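Local coordinates for protein putative leucoanthocyanidin reductase 1 (Vitis vinifera, PDB 3I6I) that reduces leucoanthocyanidins to flavan-3-ols of the catechin type with NADPH as cofactor, in flavonoid biosynthesis, at residues 192-197 with 220-225. Numbering follows the deposited sequence.
Sequences KAYFVA and HFRPSC
Tyr194 lays its ring against the CA and aliphatic side chain of Arg222, joining strand 193-196 to the loop that leads to strand 227-228 in this NADPH-dependent Rossmann-type reductase. The two strands run antiparallel in a small mixed sheet. The main aromatic contact is a CH-pi interaction. Arg222 CA sits over one face of the Tyr194 ring, 3.7 Å from its centroid. The arginine chain then runs on across the same ring, with Arg222 CB 3.5 Å from Tyr194 CZ. Its guanidinium plane is only 13° from the ring plane, but the group reaches past the tyrosine to a cation-pi contact with Phe285, and Arg222 NH2 bonds to the backbone O of Phe285. Replacing Tyr194 by an alanine removes this ring and is likely to leave CA, CB and CG of Arg222 without the face they pack on. The backbone O of Phe221, 3.7 Å from Tyr194 CB, accepts a hydrogen bond from Asn160, a cofactor-binding residue. Apolar packing continues along the strand. Val196 CG1, anti to the backbone N (chi1 -176°), lies 4.1 Å from Phe221 CD2, while Val196 CG2 faces Pro223 CG. Pro223 CD packs 4.0 Å from Tyr194 CD2. The backbone O of Pro223 lies at the ring edge, in its plane, 3.5 Å from Tyr194 CD2.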
loop_
_atom_site.group_PDB
_atom_site.type_symbol
_atom_site.label_atom_id
_atom_site.label_comp_id
_atom_site.label_asym_id
_atom_site.label_seq_id
_atom_site.Cartn_x
_atom_site.Cartn_y
_atom_site.Cartn_z
ATOM N N LYS A 192 -16.794 4.436 8.329
ATOM C CA LYS A 192 -15.939 5.146 7.393
ATOM C C LYS A 192 -14.587 4.489 7.071
ATOM O O LYS A 192 -13.986 3.857 7.926
ATOM C CB LYS A 192 -15.646 6.547 7.950
ATOM C CG LYS A 192 -16.885 7.457 8.034
ATOM C CD LYS A 192 -17.312 8.002 6.717
ATOM C CE LYS A 192 -18.315 9.153 6.846
ATOM N NZ LYS A 192 -18.589 9.824 5.521
ATOM N N ALA A 193 -14.155 4.635 5.824
ATOM C CA ALA A 193 -12.806 4.246 5.389
ATOM C C ALA A 193 -12.295 5.333 4.459
ATOM O O ALA A 193 -13.080 6.151 3.979
ATOM C CB ALA A 193 -12.837 2.905 4.692
ATOM N N TYR A 194 -10.981 5.379 4.220
ATOM C CA TYR A 194 -10.395 6.295 3.253
ATOM C C TYR A 194 -9.980 5.549 2.006
ATOM O O TYR A 194 -9.280 4.561 2.065
ATOM C CB TYR A 194 -9.173 7.020 3.833
ATOM C CG TYR A 194 -9.489 7.981 4.951
ATOM C CD1 TYR A 194 -9.361 7.600 6.277
ATOM C CD2 TYR A 194 -9.918 9.272 4.676
ATOM C CE1 TYR A 194 -9.661 8.488 7.307
ATOM C CE2 TYR A 194 -10.177 10.162 5.685
ATOM C CZ TYR A 194 -10.063 9.761 6.994
ATOM O OH TYR A 194 -10.381 10.702 7.929
ATOM N N PHE A 195 -10.425 6.042 0.865
ATOM C CA PHE A 195 -10.122 5.441 -0.447
ATOM C C PHE A 195 -9.229 6.361 -1.248
ATOM O O PHE A 195 -9.465 7.572 -1.352
ATOM C CB PHE A 195 -11.421 5.159 -1.222
ATOM C CG PHE A 195 -12.344 4.239 -0.503
ATOM C CD1 PHE A 195 -12.241 2.872 -0.652
ATOM C CD2 PHE A 195 -13.281 4.737 0.407
ATOM C CE1 PHE A 195 -13.083 2.010 0.027
ATOM C CE2 PHE A 195 -14.126 3.876 1.104
ATOM C CZ PHE A 195 -14.032 2.494 0.900
ATOM N N VAL A 196 -8.169 5.785 -1.785
ATOM C CA VAL A 196 -7.124 6.556 -2.447
ATOM C C VAL A 196 -6.819 5.947 -3.798
ATOM O O VAL A 196 -6.595 4.709 -3.935
ATOM C CB VAL A 196 -5.851 6.547 -1.592
ATOM C CG1 VAL A 196 -4.771 7.446 -2.233
ATOM C CG2 VAL A 196 -6.157 6.987 -0.159
ATOM N N ALA A 197 -6.800 6.787 -4.828
ATOM C CA ALA A 197 -6.364 6.321 -6.129
ATOM C C ALA A 197 -4.952 5.747 -6.106
ATOM O O ALA A 197 -4.058 6.303 -5.502
ATOM C CB ALA A 197 -6.428 7.452 -7.189
ATOM N N HIS A 220 -0.033 9.049 7.257
ATOM C CA HIS A 220 -1.429 8.580 7.153
ATOM C C HIS A 220 -2.108 9.300 5.999
ATOM O O HIS A 220 -1.973 10.518 5.856
ATOM C CB HIS A 220 -2.176 8.790 8.459
ATOM C CG HIS A 220 -1.492 8.154 9.640
ATOM N ND1 HIS A 220 -1.657 6.815 9.948
ATOM C CD2 HIS A 220 -0.593 8.644 10.523
ATOM C CE1 HIS A 220 -0.906 6.523 11.003
ATOM N NE2 HIS A 220 -0.273 7.618 11.394
ATOM N N PHE A 221 -2.843 8.555 5.159
ATOM C CA PHE A 221 -3.549 9.174 4.060
ATOM C C PHE A 221 -5.015 9.362 4.439
ATOM O O PHE A 221 -5.792 8.404 4.383
ATOM C CB PHE A 221 -3.461 8.370 2.756
ATOM C CG PHE A 221 -2.110 8.391 2.059
ATOM C CD1 PHE A 221 -0.928 8.132 2.746
ATOM C CD2 PHE A 221 -2.054 8.543 0.668
ATOM C CE1 PHE A 221 0.292 8.146 2.075
ATOM C CE2 PHE A 221 -0.818 8.508 -0.029
ATOM C CZ PHE A 221 0.350 8.307 0.703
ATOM N N ARG A 222 -5.409 10.586 4.757
ATOM C CA ARG A 222 -6.787 10.861 5.146
ATOM C C ARG A 222 -7.425 11.967 4.325
ATOM O O ARG A 222 -7.855 13.002 4.892
ATOM C CB ARG A 222 -6.866 11.201 6.616
ATOM C CG ARG A 222 -6.379 10.122 7.535
ATOM C CD ARG A 222 -6.792 10.397 8.951
ATOM N NE ARG A 222 -6.655 9.223 9.811
ATOM C CZ ARG A 222 -6.942 9.199 11.118
ATOM N NH1 ARG A 222 -7.283 10.307 11.765
ATOM N NH2 ARG A 222 -6.840 8.073 11.816
ATOM N N PRO A 223 -7.525 11.753 2.989
ATOM C CA PRO A 223 -8.208 12.741 2.173
ATOM C C PRO A 223 -9.697 12.858 2.557
ATOM O O PRO A 223 -10.490 11.897 2.411
ATOM C CB PRO A 223 -8.013 12.205 0.738
ATOM C CG PRO A 223 -7.942 10.711 0.924
ATOM C CD PRO A 223 -7.084 10.614 2.172
ATOM N N SER A 224 -10.077 14.019 3.071
ATOM C CA SER A 224 -11.409 14.202 3.628
ATOM C C SER A 224 -12.545 13.931 2.607
ATOM O O SER A 224 -13.610 13.470 2.980
ATOM C CB SER A 224 -11.563 15.601 4.267
ATOM O OG SER A 224 -11.452 16.621 3.273
ATOM N N CYS A 225 -12.318 14.207 1.328
ATOM C CA CYS A 225 -13.390 14.048 0.342
ATOM C C CYS A 225 -13.577 12.589 -0.076
ATOM O O CYS A 225 -14.558 12.241 -0.776
ATOM C CB CYS A 225 -13.119 14.867 -0.880
ATOM S SG CYS A 225 -13.166 16.666 -0.574
#